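Long-range contacts in Lmo0488 protein (Listeria monocytogenes serovar 1/2a, PDB 5TED), which binds shikimate through its effector-binding domain and, as a LysR-type regulator, activates transcription of protocatechuate biosynthesis genes in response: residues A[68-74]-A[179-185]; A[20-25]-A[199-203]; A[142-146]-A[160-165]. One frame throughout, in Å; residues are numbered along the deposited sequence.

Overall arrangement
Along the chain the segments come in the order 20-25, 68-74, 142-146, 160-165, 179-185 and 199-203, so contact 2 encloses contact 1, which encloses contact 3. Contacts 1 and 2 lie in one lobe, centres about 16 Å apart, and touch where Leu72 and Leu74 of strand 69-84 meet Ala200 and Leu201 of helix 191-208. Contact 3 is in the other lobe, its centre about 32 Å from that of contact 1 and about 30 Å from that of contact 2. Strand 69-84 runs from one lobe to the other; the shikimate pocket is lined by residues from both lobes, as expected of a LysR effector-binding domain. Contacts 2 and 3 both touch the second subunit.

Contact 1: A[68-74]-A[179-185]; sequences DIEFLPL and IYLASLK
The Phe71 ring has Tyr180 CB at its edge, near the ring plane, and Ala182 CB coming in obliquely, 3.9 Å from CD2 of Phe71. Over one face of the same ring lies Ile69 CG2, 3.5 Å above the plane and displaced toward the rim; this methyl also touches Ala182 CB, joining three residues in one apolar patch. Tyr62 adds an edge-to-face ring contact. The Phe71 and Tyr180 side chains cross at about a right angle, and the Tyr180 ring lies obliquely against the opposing backbone, its CD2 3.5 Å from Pro73 N. These residues belong to an antiparallel pair, strands 69-74 and 179-184, whose short axes run at 140°, a strong twist. Six backbone hydrogen bonds stitch it from Lys185 N to Asp68 O (2.8 Å) at one end to Leu74 N and Ile179 O at the other. Beyond Leu74 the first strand continues into the second lobe, one of the connections between lobes in the periplasmic-binding-protein fold of LysR effector domains. Helix 43-51 packs Ile47 and Leu50 against the Phe71 and Ala182 face; helix 191-208 covers the Leu72 and Leu181 face. On this second face Glu70 OE1 and Ser183 OG stand 3.4 Å apart, too poorly angled to bond. Water 1 lies between them, 2.9 Å from Glu70 OE1, and is also within bonding distance of Leu181 O; water 2 links Ser183 OG with Leu184 O and weakly with Glu70 OE1. Ser183 OG sits between its own backbone N and carbonyl carbon (chi1 61°), directed to the Glu70 side. Lys197 ties both polar groups together, in a salt bridge to Glu70 OE1 and a hydrogen bond to Ser183 OG. At the exposed margin the Lys185 chain bends at chi3 and lays CE 3.6 Å from Ile69 O.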
ATOM      1  N   ASP A  68      -8.400  22.329 -14.772  1.00 29.06           N
ATOM      2  CA  ASP A  68      -7.939  23.045 -13.591  1.00 28.63           C
ATOM      3  C   ASP A  68      -6.624  22.514 -13.044  1.00 27.83           C
ATOM      4  O   ASP A  68      -6.031  23.157 -12.167  1.00 24.03           O
ATOM      5  CB  ASP A  68      -9.011  22.986 -12.503  1.00 30.15           C
ATOM      6  CG  ASP A  68     -10.311  23.657 -12.928  1.00 41.24           C
ATOM      7  OD1 ASP A  68     -10.257  24.608 -13.743  1.00 38.66           O
ATOM      8  OD2 ASP A  68     -11.379  23.227 -12.449  1.00 42.38           O
ATOM      9  N   ILE A  69      -6.156  21.366 -13.526  1.00 24.47           N
ATOM     10  CA  ILE A  69      -4.956  20.730 -12.995  1.00 19.84           C
ATOM     11  C   ILE A  69      -3.864  20.804 -14.045  1.00 20.93           C
ATOM     12  O   ILE A  69      -4.100  20.496 -15.219  1.00 22.21           O
ATOM     13  CB  ILE A  69      -5.226  19.279 -12.575  1.00 22.49           C
ATOM     14  CG1 ILE A  69      -6.248  19.260 -11.436  1.00 27.14           C
ATOM     15  CG2 ILE A  69      -3.944  18.626 -12.105  1.00 16.58           C
ATOM     16  CD1 ILE A  69      -6.645  17.906 -11.007  1.00 32.01           C
ATOM     17  N   GLU A  70      -2.679  21.228 -13.627  1.00 22.86           N
ATOM     18  CA  GLU A  70      -1.505  21.223 -14.484  1.00 19.81           C
ATOM     19  C   GLU A  70      -0.733  19.934 -14.250  1.00 20.76           C
ATOM     20  O   GLU A  70      -0.338  19.650 -13.119  1.00 21.88           O
ATOM     21  CB  GLU A  70      -0.619  22.423 -14.179  1.00 20.23           C
ATOM     22  CG  GLU A  70       0.705  22.366 -14.884  1.00 23.71           C
ATOM     23  CD  GLU A  70       1.667  23.389 -14.370  1.00 27.46           C
ATOM     24  OE1 GLU A  70       2.199  23.220 -13.256  1.00 31.68           O
ATOM     25  OE2 GLU A  70       1.887  24.374 -15.086  1.00 21.88           O
ATOM     26  N   PHE A  71      -0.507  19.164 -15.312  1.00 19.67           N
ATOM     27  CA  PHE A  71       0.282  17.938 -15.248  1.00 18.30           C
ATOM     28  C   PHE A  71       1.598  18.173 -15.983  1.00 22.41           C
ATOM     29  O   PHE A  71       1.585  18.581 -17.147  1.00 19.46           O
ATOM     30  CB  PHE A  71      -0.459  16.763 -15.891  1.00 19.26           C
ATOM     31  CG  PHE A  71      -1.760  16.391 -15.215  1.00 18.54           C
ATOM     32  CD1 PHE A  71      -2.957  16.977 -15.619  1.00 24.06           C
ATOM     33  CD2 PHE A  71      -1.792  15.440 -14.206  1.00 17.90           C
ATOM     34  CE1 PHE A  71      -4.173  16.627 -15.022  1.00 26.03           C
ATOM     35  CE2 PHE A  71      -3.007  15.072 -13.605  1.00 23.73           C
ATOM     36  CZ  PHE A  71      -4.197  15.678 -14.016  1.00 24.06           C
ATOM     37  N   LEU A  72       2.724  17.965 -15.299  1.00 17.28           N
ATOM     38  CA  LEU A  72       4.041  18.075 -15.918  1.00 19.80           C
ATOM     39  C   LEU A  72       4.800  16.766 -15.742  1.00 18.67           C
ATOM     40  O   LEU A  72       4.824  16.208 -14.632  1.00 15.10           O
ATOM     41  CB  LEU A  72       4.863  19.247 -15.330  1.00 19.21           C
ATOM     42  CG  LEU A  72       4.278  20.640 -15.625  1.00 20.20           C
ATOM     43  CD1 LEU A  72       5.035  21.700 -14.902  1.00 19.21           C
ATOM     44  CD2 LEU A  72       4.328  20.923 -17.107  1.00 20.61           C
ATOM     45  N   PRO A  73       5.454  16.263 -16.789  1.00 25.27           N
ATOM     46  CA  PRO A  73       6.072  14.934 -16.705  1.00 13.53           C
ATOM     47  C   PRO A  73       7.135  14.892 -15.614  1.00 15.31           C
ATOM     48  O   PRO A  73       7.943  15.811 -15.477  1.00 16.12           O
ATOM     49  CB  PRO A  73       6.674  14.736 -18.106  1.00 19.55           C
ATOM     50  CG  PRO A  73       6.840  16.113 -18.655  1.00 26.99           C
ATOM     51  CD  PRO A  73       5.723  16.932 -18.073  1.00 26.97           C
ATOM     52  N   LEU A  74       7.108  13.831 -14.804  1.00 16.01           N
ATOM     53  CA  LEU A  74       8.064  13.676 -13.710  1.00 13.39           C
ATOM     54  C   LEU A  74       8.893  12.410 -13.834  1.00 11.92           C
ATOM     55  O   LEU A  74      10.124  12.482 -13.752  1.00 15.93           O
ATOM     56  CB  LEU A  74       7.347  13.691 -12.349  1.00 12.98           C
ATOM     57  CG  LEU A  74       8.264  13.463 -11.133  1.00 17.95           C
ATOM     58  CD1 LEU A  74       9.246  14.611 -10.934  1.00 16.67           C
ATOM     59  CD2 LEU A  74       7.416  13.250  -9.870  1.00 18.33           C
ATOM     60  N   ILE A 179       4.355   9.366 -15.458  1.00 17.00           N
ATOM     61  CA  ILE A 179       3.842   9.825 -14.170  1.00 15.32           C
ATOM     62  C   ILE A 179       4.147  11.313 -14.046  1.00 16.73           C
ATOM     63  O   ILE A 179       5.237  11.765 -14.421  1.00 16.24           O
ATOM     64  CB  ILE A 179       4.471   9.025 -13.010  1.00 13.05           C
ATOM     65  CG1 ILE A 179       3.956   7.579 -13.033  1.00 11.52           C
ATOM     66  CG2 ILE A 179       4.207   9.712 -11.655  1.00 17.88           C
ATOM     67  CD1 ILE A 179       4.662   6.671 -12.074  1.00 18.29           C
ATOM     68  N   TYR A 180       3.195  12.070 -13.503  1.00 12.92           N
ATOM     69  CA  TYR A 180       3.214  13.523 -13.576  1.00 14.81           C
ATOM     70  C   TYR A 180       3.209  14.147 -12.192  1.00 18.39           C
ATOM     71  O   TYR A 180       2.668  13.584 -11.240  1.00 16.52           O
ATOM     72  CB  TYR A 180       2.002  14.045 -14.357  1.00 14.96           C
ATOM     73  CG  TYR A 180       2.011  13.580 -15.777  1.00 16.40           C
ATOM     74  CD1 TYR A 180       1.578  12.296 -16.110  1.00 17.75           C
ATOM     75  CD2 TYR A 180       2.469  14.405 -16.795  1.00 18.17           C
ATOM     76  CE1 TYR A 180       1.594  11.845 -17.419  1.00 18.09           C
ATOM     77  CE2 TYR A 180       2.497  13.957 -18.116  1.00 20.34           C
ATOM     78  CZ  TYR A 180       2.055  12.681 -18.414  1.00 20.90           C
ATOM     79  OH  TYR A 180       2.070  12.243 -19.718  1.00 20.42           O
ATOM     80  N   LEU A 181       3.851  15.306 -12.090  1.00 14.47           N
ATOM     81  CA  LEU A 181       3.699  16.177 -10.942  1.00 12.07           C
ATOM     82  C   LEU A 181       2.493  17.064 -11.226  1.00 17.74           C
ATOM     83  O   LEU A 181       2.465  17.780 -12.235  1.00 17.10           O
ATOM     84  CB  LEU A 181       4.968  17.005 -10.704  1.00 12.64           C
ATOM     85  CG  LEU A 181       5.095  17.795  -9.394  1.00 19.31           C
ATOM     86  CD1 LEU A 181       3.982  18.802  -9.231  1.00 29.96           C
ATOM     87  CD2 LEU A 181       5.119  16.861  -8.219  1.00 21.85           C
ATOM     88  N   ALA A 182       1.474  16.964 -10.384  1.00 14.95           N
ATOM     89  CA  ALA A 182       0.211  17.652 -10.618  1.00 14.80           C
ATOM     90  C   ALA A 182       0.003  18.738  -9.568  1.00 18.00           C
ATOM     91  O   ALA A 182       0.338  18.548  -8.391  1.00 14.85           O
ATOM     92  CB  ALA A 182      -0.955  16.653 -10.617  1.00 18.75           C
ATOM     93  N   SER A 183      -0.535  19.883 -10.008  1.00 18.66           N
ATOM     94  CA  SER A 183      -0.826  21.014  -9.135  1.00 18.60           C
ATOM     95  C   SER A 183      -2.009  21.790  -9.705  1.00 26.67           C
ATOM     96  O   SER A 183      -2.364  21.640 -10.879  1.00 24.80           O
ATOM     97  CB  SER A 183       0.385  21.940  -8.983  1.00 20.41           C
ATOM     98  OG  SER A 183       0.780  22.480 -10.235  1.00 23.62           O
ATOM     99  N   LEU A 184      -2.623  22.623  -8.857  1.00 20.64           N
ATOM    100  CA  LEU A 184      -3.740  23.452  -9.305  1.00 21.98           C
ATOM    101  C   LEU A 184      -3.226  24.579 -10.182  1.00 26.37           C
ATOM    102  O   LEU A 184      -2.352  25.347  -9.775  1.00 30.50           O
ATOM    103  CB  LEU A 184      -4.500  24.047  -8.121  1.00 23.60           C
ATOM    104  CG  LEU A 184      -5.485  23.181  -7.357  1.00 30.35           C
ATOM    105  CD1 LEU A 184      -6.224  24.051  -6.311  1.00 22.61           C
ATOM    106  CD2 LEU A 184      -6.456  22.508  -8.331  1.00 29.26           C
ATOM    107  N   LYS A 185      -3.807  24.710 -11.370  1.00 26.66           N
ATOM    108  CA  LYS A 185      -3.362  25.724 -12.308  1.00 22.41           C
ATOM    109  C   LYS A 185      -3.683  27.129 -11.800  1.00 24.20           C
ATOM    110  O   LYS A 185      -4.745  27.373 -11.218  1.00 30.01           O
ATOM    111  CB  LYS A 185      -4.029  25.479 -13.664  1.00 29.31           C
ATOM    112  CG  LYS A 185      -3.209  25.896 -14.864  1.00 34.35           C
ATOM    113  CD  LYS A 185      -3.826  25.375 -16.161  1.00 39.44           C
ATOM    114  CE  LYS A 185      -3.619  23.862 -16.300  1.00 46.39           C
ATOM    115  NZ  LYS A 185      -3.879  23.352 -17.680  1.00 46.93           N
TER
HETATM  116  O   HOH W   1       2.425  20.648 -11.958  1.00 17.81           O
HETATM  117  O   HOH W   2       0.259  25.059 -11.482  1.00 43.59           O

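Contact 2: A[20-25]-A[199-203]; sequences ELVQNF and FALRY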
ATOM      1  N   GLU A  20      13.825   9.443  -2.728  1.00 12.59           N
ATOM      2  CA  GLU A  20      14.955  10.006  -3.465  1.00 11.74           C
ATOM      3  C   GLU A  20      14.806  11.511  -3.654  1.00 10.27           C
ATOM      4  O   GLU A  20      15.767  12.272  -3.479  1.00 11.65           O
ATOM      5  CB  GLU A  20      15.088   9.315  -4.825  1.00 13.15           C
ATOM      6  CG  GLU A  20      16.364   9.750  -5.623  1.00 18.89           C
ATOM      7  CD  GLU A  20      16.568   8.957  -6.923  1.00 16.76           C
ATOM      8  OE1 GLU A  20      15.823   7.986  -7.161  1.00 13.83           O
ATOM      9  OE2 GLU A  20      17.482   9.301  -7.705  1.00 18.10           O
ATOM     10  N   LEU A  21      13.608  11.956  -4.028  1.00 14.09           N
ATOM     11  CA  LEU A  21      13.343  13.384  -4.196  1.00 13.68           C
ATOM     12  C   LEU A  21      13.475  14.136  -2.875  1.00 18.06           C
ATOM     13  O   LEU A  21      14.102  15.201  -2.810  1.00 14.42           O
ATOM     14  CB  LEU A  21      11.932  13.573  -4.773  1.00 12.84           C
ATOM     15  CG  LEU A  21      11.736  13.177  -6.238  1.00 14.14           C
ATOM     16  CD1 LEU A  21      10.280  13.203  -6.593  1.00 15.65           C
ATOM     17  CD2 LEU A  21      12.501  14.151  -7.164  1.00 14.03           C
ATOM     18  N   VAL A  22      12.882  13.600  -1.807  1.00 14.94           N
ATOM     19  CA  VAL A  22      12.899  14.294  -0.518  1.00 14.57           C
ATOM     20  C   VAL A  22      14.311  14.357   0.042  1.00 13.62           C
ATOM     21  O   VAL A  22      14.753  15.396   0.548  1.00 15.15           O
ATOM     22  CB  VAL A  22      11.948  13.592   0.462  1.00 12.93           C
ATOM     23  CG1 VAL A  22      12.246  14.034   1.890  1.00 18.11           C
ATOM     24  CG2 VAL A  22      10.489  13.897   0.096  1.00 15.86           C
ATOM     25  N   GLN A  23      15.047  13.252  -0.044  1.00 12.25           N
ATOM     26  CA  GLN A  23      16.406  13.234   0.479  1.00 12.20           C
ATOM     27  C   GLN A  23      17.286  14.244  -0.261  1.00 15.81           C
ATOM     28  O   GLN A  23      18.015  15.021   0.366  1.00 15.62           O
ATOM     29  CB  GLN A  23      16.975  11.812   0.394  1.00 18.84           C
ATOM     30  CG  GLN A  23      18.280  11.601   1.170  1.00 24.74           C
ATOM     31  CD  GLN A  23      19.490  12.111   0.431  1.00 24.08           C
ATOM     32  OE1 GLN A  23      19.579  11.993  -0.785  1.00 28.52           O
ATOM     33  NE2 GLN A  23      20.436  12.671   1.167  1.00 28.11           N
ATOM     34  N   ASN A  24      17.213  14.265  -1.598  1.00 16.59           N
ATOM     35  CA  ASN A  24      18.048  15.190  -2.361  1.00 19.79           C
ATOM     36  C   ASN A  24      17.600  16.638  -2.171  1.00 15.71           C
ATOM     37  O   ASN A  24      18.438  17.537  -2.020  1.00 16.75           O
ATOM     38  CB  ASN A  24      18.043  14.808  -3.845  1.00 15.58           C
ATOM     39  CG  ASN A  24      19.035  13.692  -4.168  1.00 21.53           C
ATOM     40  OD1 ASN A  24      20.223  13.961  -4.353  1.00 19.65           O
ATOM     41  ND2 ASN A  24      18.561  12.446  -4.238  1.00 16.16           N
ATOM     42  N   PHE A  25      16.293  16.883  -2.123  1.00 13.81           N
ATOM     43  CA  PHE A  25      15.799  18.229  -1.835  1.00 13.40           C
ATOM     44  C   PHE A  25      16.332  18.758  -0.505  1.00 17.97           C
ATOM     45  O   PHE A  25      16.764  19.918  -0.406  1.00 15.34           O
ATOM     46  CB  PHE A  25      14.269  18.197  -1.814  1.00 12.52           C
ATOM     47  CG  PHE A  25      13.621  19.529  -1.564  1.00 15.23           C
ATOM     48  CD1 PHE A  25      13.593  20.489  -2.555  1.00 15.54           C
ATOM     49  CD2 PHE A  25      12.958  19.783  -0.371  1.00 17.08           C
ATOM     50  CE1 PHE A  25      12.971  21.701  -2.350  1.00 18.61           C
ATOM     51  CE2 PHE A  25      12.312  20.989  -0.164  1.00 19.67           C
ATOM     52  CZ  PHE A  25      12.321  21.955  -1.157  1.00 16.19           C
ATOM     53  N   PHE A 199      12.381  21.867  -8.078  1.00 16.07           N
ATOM     54  CA  PHE A 199      13.427  20.878  -7.855  1.00 12.27           C
ATOM     55  C   PHE A 199      13.054  19.532  -8.456  1.00 11.96           C
ATOM     56  O   PHE A 199      13.864  18.897  -9.153  1.00 12.59           O
ATOM     57  CB  PHE A 199      13.709  20.724  -6.362  1.00 16.00           C
ATOM     58  CG  PHE A 199      14.424  19.455  -6.039  1.00 22.29           C
ATOM     59  CD1 PHE A 199      15.795  19.386  -6.113  1.00 24.45           C
ATOM     60  CD2 PHE A 199      13.713  18.333  -5.656  1.00 21.48           C
ATOM     61  CE1 PHE A 199      16.456  18.201  -5.835  1.00 26.33           C
ATOM     62  CE2 PHE A 199      14.361  17.154  -5.369  1.00 24.89           C
ATOM     63  CZ  PHE A 199      15.734  17.088  -5.455  1.00 23.30           C
ATOM     64  N   ALA A 200      11.832  19.067  -8.176  1.00 14.95           N
ATOM     65  CA  ALA A 200      11.430  17.732  -8.608  1.00 12.93           C
ATOM     66  C   ALA A 200      11.352  17.627 -10.122  1.00 15.77           C
ATOM     67  O   ALA A 200      11.768  16.618 -10.696  1.00 13.80           O
ATOM     68  CB  ALA A 200      10.086  17.368  -7.989  1.00 16.54           C
ATOM     69  N   LEU A 201      10.825  18.654 -10.793  1.00 12.13           N
ATOM     70  CA  LEU A 201      10.753  18.591 -12.253  1.00 18.72           C
ATOM     71  C   LEU A 201      12.145  18.564 -12.882  1.00 22.62           C
ATOM     72  O   LEU A 201      12.394  17.816 -13.848  1.00 15.74           O
ATOM     73  CB  LEU A 201       9.941  19.776 -12.776  1.00 17.76           C
ATOM     74  CG  LEU A 201       8.438  19.641 -12.484  1.00 24.59           C
ATOM     75  CD1 LEU A 201       7.663  20.865 -12.943  1.00 23.25           C
ATOM     76  CD2 LEU A 201       7.887  18.383 -13.148  1.00 26.21           C
ATOM     77  N   ARG A 202      13.056  19.396 -12.368  1.00 12.73           N
ATOM     78  CA  ARG A 202      14.438  19.381 -12.844  1.00 17.34           C
ATOM     79  C   ARG A 202      15.074  18.018 -12.620  1.00 15.57           C
ATOM     80  O   ARG A 202      15.766  17.488 -13.499  1.00 13.65           O
ATOM     81  CB  ARG A 202      15.261  20.460 -12.139  1.00 23.59           C
ATOM     82  CG  ARG A 202      15.097  21.887 -12.659  1.00 38.05           C
ATOM     83  CD  ARG A 202      16.220  22.817 -12.126  1.00 44.06           C
ATOM     84  NE  ARG A 202      16.475  22.656 -10.689  1.00 49.59           N
ATOM     85  CZ  ARG A 202      15.902  23.388  -9.731  1.00 47.44           C
ATOM     86  NH1 ARG A 202      15.036  24.351 -10.050  1.00 47.45           N
ATOM     87  NH2 ARG A 202      16.189  23.162  -8.448  1.00 30.70           N
ATOM     88  N   TYR A 203      14.874  17.452 -11.427  1.00 17.15           N
ATOM     89  CA  TYR A 203      15.456  16.157 -11.083  1.00 13.38           C
ATOM     90  C   TYR A 203      14.915  15.051 -11.987  1.00 16.23           C
ATOM     91  O   TYR A 203      15.675  14.217 -12.493  1.00 17.41           O
ATOM     92  CB  TYR A 203      15.148  15.833  -9.616  1.00 16.55           C
ATOM     93  CG  TYR A 203      16.026  14.731  -9.050  1.00 14.87           C
ATOM     94  CD1 TYR A 203      15.665  13.389  -9.169  1.00 16.77           C
ATOM     95  CD2 TYR A 203      17.236  15.040  -8.431  1.00 16.79           C
ATOM     96  CE1 TYR A 203      16.476  12.386  -8.668  1.00 11.11           C
ATOM     97  CE2 TYR A 203      18.054  14.052  -7.920  1.00 12.56           C
ATOM     98  CZ  TYR A 203      17.675  12.722  -8.043  1.00 16.92           C
ATOM     99  OH  TYR A 203      18.510  11.721  -7.545  1.00 14.98           O
TER
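The backbone O of Glu20, the residue whose carboxylate meets Tyr203 across the contact, is gripped twice by Asn24: by its backbone N, 3.1 Å from Glu20 O in the ordinary helical bond, and by its side-chain ND2, 2.9 Å from the same O. The two donors arrive from opposite faces of the carbonyl plane, which fixes the Asn24 amide against its own helix. Across the gap Tyr203 OH donates to Glu20 OE2 at 2.6 Å, on the anti side of the carboxylate. Glu20 OE2 lies at the edge of the tyrosine ring, in its plane, while the carboxylate plane is turned 85° from the ring. Beside this polar pair, Leu21 CD2 wedges between two aromatic residues, 3.8 Å from Tyr203 CD1 and 4.0 Å from Phe199 CE2. Phe199 points into the first helix with CG opposite its backbone N (chi1 161°): Asn24 CB meets the ring edge, while Phe25 CB sits over a face, 4.0 Å from the ring centroid, as a CH-pi contact. The Phe25 ring continues toward Phe196, which it meets edge-to-face. Val22 and Gln23 pack on the second subunit. The axes of segments 20-25 and 199-203 pass 10.6 Å apart with their directions at 113°, and the aromatic side chains span the gap, joining helices 17-26 and 191-208 within one alpha/beta lobe of the LysR effector-binding fold.

Contact 3: A[142-146]-A[160-165]; sequences VGLVS and LAHYNV
Val142 CG1 rests over the centre of the Tyr163 ring as a CH-pi contact, 3.8 Å from the ring centroid and 13° off the ring normal. The valine and tyrosine side chains cross at about a right angle. With chi1 of 64° one Val142 methyl takes the face of the ring, while CG2, opposite the backbone N, is directed to Leu160 CD2 at 3.7 Å and also touches Val165. Val145 CG1 meets Val165 CG1 at 3.8 Å, and the Val165 CG1 methyl also lies against Ser146 CA, so the apolar side is closely packed and largely buried. The other end is wetter. Ser146 OG accepts the N-H of Asn164 at 3.1 Å, a bent bond (142°) to the residue at the centre of an inverse gamma turn. Besides that direct bond, two waters link exposed Asn164 to the Ser146 carbonyl: water 3 donates to Ser146 O and to Asn164 O, and water 4 donates to Ser146 O at 2.7 Å while accepting from Asn164 ND2. Tyr163 also reaches His16 and Ala15 of the second subunit, and His162 stacks on His162 of that subunit. The contact joins helix 138-146 to the loop between strands 152-155 and 165-170; Val145, Leu160 and Val165 all pack on Val82 of strand 69-84, with Ile106 of strand 104-108 touching Val145.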
ATOM      1  N   VAL A 142       0.537  -8.314  -6.761  1.00 14.38           N
ATOM      2  CA  VAL A 142       1.555  -9.352  -6.898  1.00 16.43           C
ATOM      3  C   VAL A 142       1.381 -10.427  -5.821  1.00 15.92           C
ATOM      4  O   VAL A 142       1.692 -11.611  -6.050  1.00 15.92           O
ATOM      5  CB  VAL A 142       2.971  -8.745  -6.901  1.00 12.53           C
ATOM      6  CG1 VAL A 142       3.306  -8.073  -5.578  1.00 16.31           C
ATOM      7  CG2 VAL A 142       3.998  -9.829  -7.278  1.00 18.21           C
ATOM      8  N   GLY A 143       0.837 -10.059  -4.659  1.00 12.84           N
ATOM      9  CA  GLY A 143       0.539 -11.063  -3.646  1.00 13.45           C
ATOM     10  C   GLY A 143      -0.362 -12.158  -4.185  1.00 14.94           C
ATOM     11  O   GLY A 143      -0.099 -13.349  -3.994  1.00 17.74           O
ATOM     12  N   LEU A 144      -1.422 -11.770  -4.902  1.00 14.76           N
ATOM     13  CA  LEU A 144      -2.346 -12.757  -5.456  1.00 19.05           C
ATOM     14  C   LEU A 144      -1.736 -13.494  -6.644  1.00 14.50           C
ATOM     15  O   LEU A 144      -2.003 -14.694  -6.825  1.00 15.23           O
ATOM     16  CB  LEU A 144      -3.668 -12.089  -5.847  1.00 15.94           C
ATOM     17  CG  LEU A 144      -4.517 -11.612  -4.660  1.00 18.87           C
ATOM     18  CD1 LEU A 144      -5.565 -10.631  -5.147  1.00 12.43           C
ATOM     19  CD2 LEU A 144      -5.179 -12.803  -3.971  1.00 20.21           C
ATOM     20  N   VAL A 145      -0.906 -12.823  -7.457  1.00 16.51           N
ATOM     21  CA  VAL A 145      -0.250 -13.550  -8.544  1.00 13.76           C
ATOM     22  C   VAL A 145       0.639 -14.638  -7.973  1.00 16.64           C
ATOM     23  O   VAL A 145       0.715 -15.750  -8.509  1.00 17.40           O
ATOM     24  CB  VAL A 145       0.566 -12.612  -9.457  1.00 14.99           C
ATOM     25  CG1 VAL A 145       1.239 -13.447 -10.545  1.00 14.39           C
ATOM     26  CG2 VAL A 145      -0.308 -11.576 -10.095  1.00 17.13           C
ATOM     27  N   SER A 146       1.291 -14.340  -6.843  1.00 17.67           N
ATOM     28  CA  SER A 146       2.242 -15.253  -6.227  1.00 23.65           C
ATOM     29  C   SER A 146       1.594 -16.557  -5.766  1.00 25.32           C
ATOM     30  O   SER A 146       2.289 -17.577  -5.659  1.00 20.45           O
ATOM     31  CB  SER A 146       2.902 -14.550  -5.035  1.00 20.21           C
ATOM     32  OG  SER A 146       4.090 -15.206  -4.642  1.00 31.02           O
ATOM     33  N   LEU A 160       8.740  -7.026  -7.039  1.00 16.77           N
ATOM     34  CA  LEU A 160       8.332  -8.214  -7.788  1.00 15.13           C
ATOM     35  C   LEU A 160       9.368  -9.329  -7.663  1.00 16.30           C
ATOM     36  O   LEU A 160       9.011 -10.512  -7.609  1.00 17.75           O
ATOM     37  CB  LEU A 160       8.096  -7.851  -9.269  1.00 15.36           C
ATOM     38  CG  LEU A 160       7.068  -6.741  -9.557  1.00 16.54           C
ATOM     39  CD1 LEU A 160       6.858  -6.460 -11.068  1.00 16.15           C
ATOM     40  CD2 LEU A 160       5.725  -6.999  -8.857  1.00 16.87           C
ATOM     41  N   ALA A 161      10.649  -8.973  -7.574  1.00 21.27           N
ATOM     42  CA  ALA A 161      11.706  -9.978  -7.494  1.00 20.95           C
ATOM     43  C   ALA A 161      11.631 -10.832  -6.232  1.00 23.16           C
ATOM     44  O   ALA A 161      12.292 -11.875  -6.178  1.00 27.68           O
ATOM     45  CB  ALA A 161      13.072  -9.299  -7.578  1.00 21.69           C
ATOM     46  N   HIS A 162      10.818 -10.454  -5.240  1.00 24.81           N
ATOM     47  CA  HIS A 162      10.782 -11.149  -3.960  1.00 26.01           C
ATOM     48  C   HIS A 162       9.504 -11.952  -3.756  1.00 24.78           C
ATOM     49  O   HIS A 162       9.272 -12.475  -2.660  1.00 23.19           O
ATOM     50  CB  HIS A 162      10.998 -10.138  -2.838  1.00 24.52           C
ATOM     51  CG  HIS A 162      12.196  -9.277  -3.070  1.00 20.30           C
ATOM     52  ND1 HIS A 162      13.475  -9.788  -3.134  1.00 29.91           N
ATOM     53  CD2 HIS A 162      12.304  -7.954  -3.336  1.00 22.98           C
ATOM     54  CE1 HIS A 162      14.324  -8.808  -3.392  1.00 23.91           C
ATOM     55  NE2 HIS A 162      13.638  -7.685  -3.521  1.00 25.98           N
ATOM     56  N   TYR A 163       8.695 -12.102  -4.794  1.00 20.65           N
ATOM     57  CA  TYR A 163       7.558 -13.003  -4.781  1.00 20.86           C
ATOM     58  C   TYR A 163       7.827 -14.155  -5.739  1.00 26.67           C
ATOM     59  O   TYR A 163       8.723 -14.092  -6.582  1.00 27.01           O
ATOM     60  CB  TYR A 163       6.264 -12.273  -5.165  1.00 18.86           C
ATOM     61  CG  TYR A 163       5.825 -11.242  -4.150  1.00 14.03           C
ATOM     62  CD1 TYR A 163       6.451 -10.004  -4.083  1.00 25.19           C
ATOM     63  CD2 TYR A 163       4.765 -11.488  -3.290  1.00 19.35           C
ATOM     64  CE1 TYR A 163       6.055  -9.045  -3.175  1.00 24.57           C
ATOM     65  CE2 TYR A 163       4.351 -10.521  -2.362  1.00 22.11           C
ATOM     66  CZ  TYR A 163       5.012  -9.304  -2.315  1.00 26.86           C
ATOM     67  OH  TYR A 163       4.633  -8.319  -1.422  1.00 28.88           O
ATOM     68  N   ASN A 164       7.051 -15.225  -5.587  1.00 22.44           N
ATOM     69  CA  ASN A 164       7.223 -16.423  -6.413  1.00 24.35           C
ATOM     70  C   ASN A 164       6.541 -16.209  -7.763  1.00 25.32           C
ATOM     71  O   ASN A 164       5.558 -16.871  -8.114  1.00 27.65           O
ATOM     72  CB  ASN A 164       6.646 -17.638  -5.706  1.00 26.42           C
ATOM     73  CG  ASN A 164       7.222 -17.835  -4.336  1.00 35.73           C
ATOM     74  OD1 ASN A 164       8.416 -17.668  -4.134  1.00 34.79           O
ATOM     75  ND2 ASN A 164       6.374 -18.205  -3.378  1.00 41.05           N
ATOM     76  N   VAL A 165       7.092 -15.263  -8.533  1.00 20.03           N
ATOM     77  CA  VAL A 165       6.509 -14.852  -9.807  1.00 21.27           C
ATOM     78  C   VAL A 165       7.606 -14.681 -10.849  1.00 23.38           C
ATOM     79  O   VAL A 165       8.774 -14.439 -10.529  1.00 23.96           O
ATOM     80  CB  VAL A 165       5.696 -13.535  -9.688  1.00 22.53           C
ATOM     81  CG1 VAL A 165       4.532 -13.687  -8.710  1.00 19.59           C
ATOM     82  CG2 VAL A 165       6.607 -12.379  -9.256  1.00 18.96           C
TER
HETATM   83  O   HOH W   3       4.006 -19.237  -7.230  1.00 35.42           O
HETATM   84  O   HOH W   4       3.399 -18.727  -3.449  1.00 39.63           O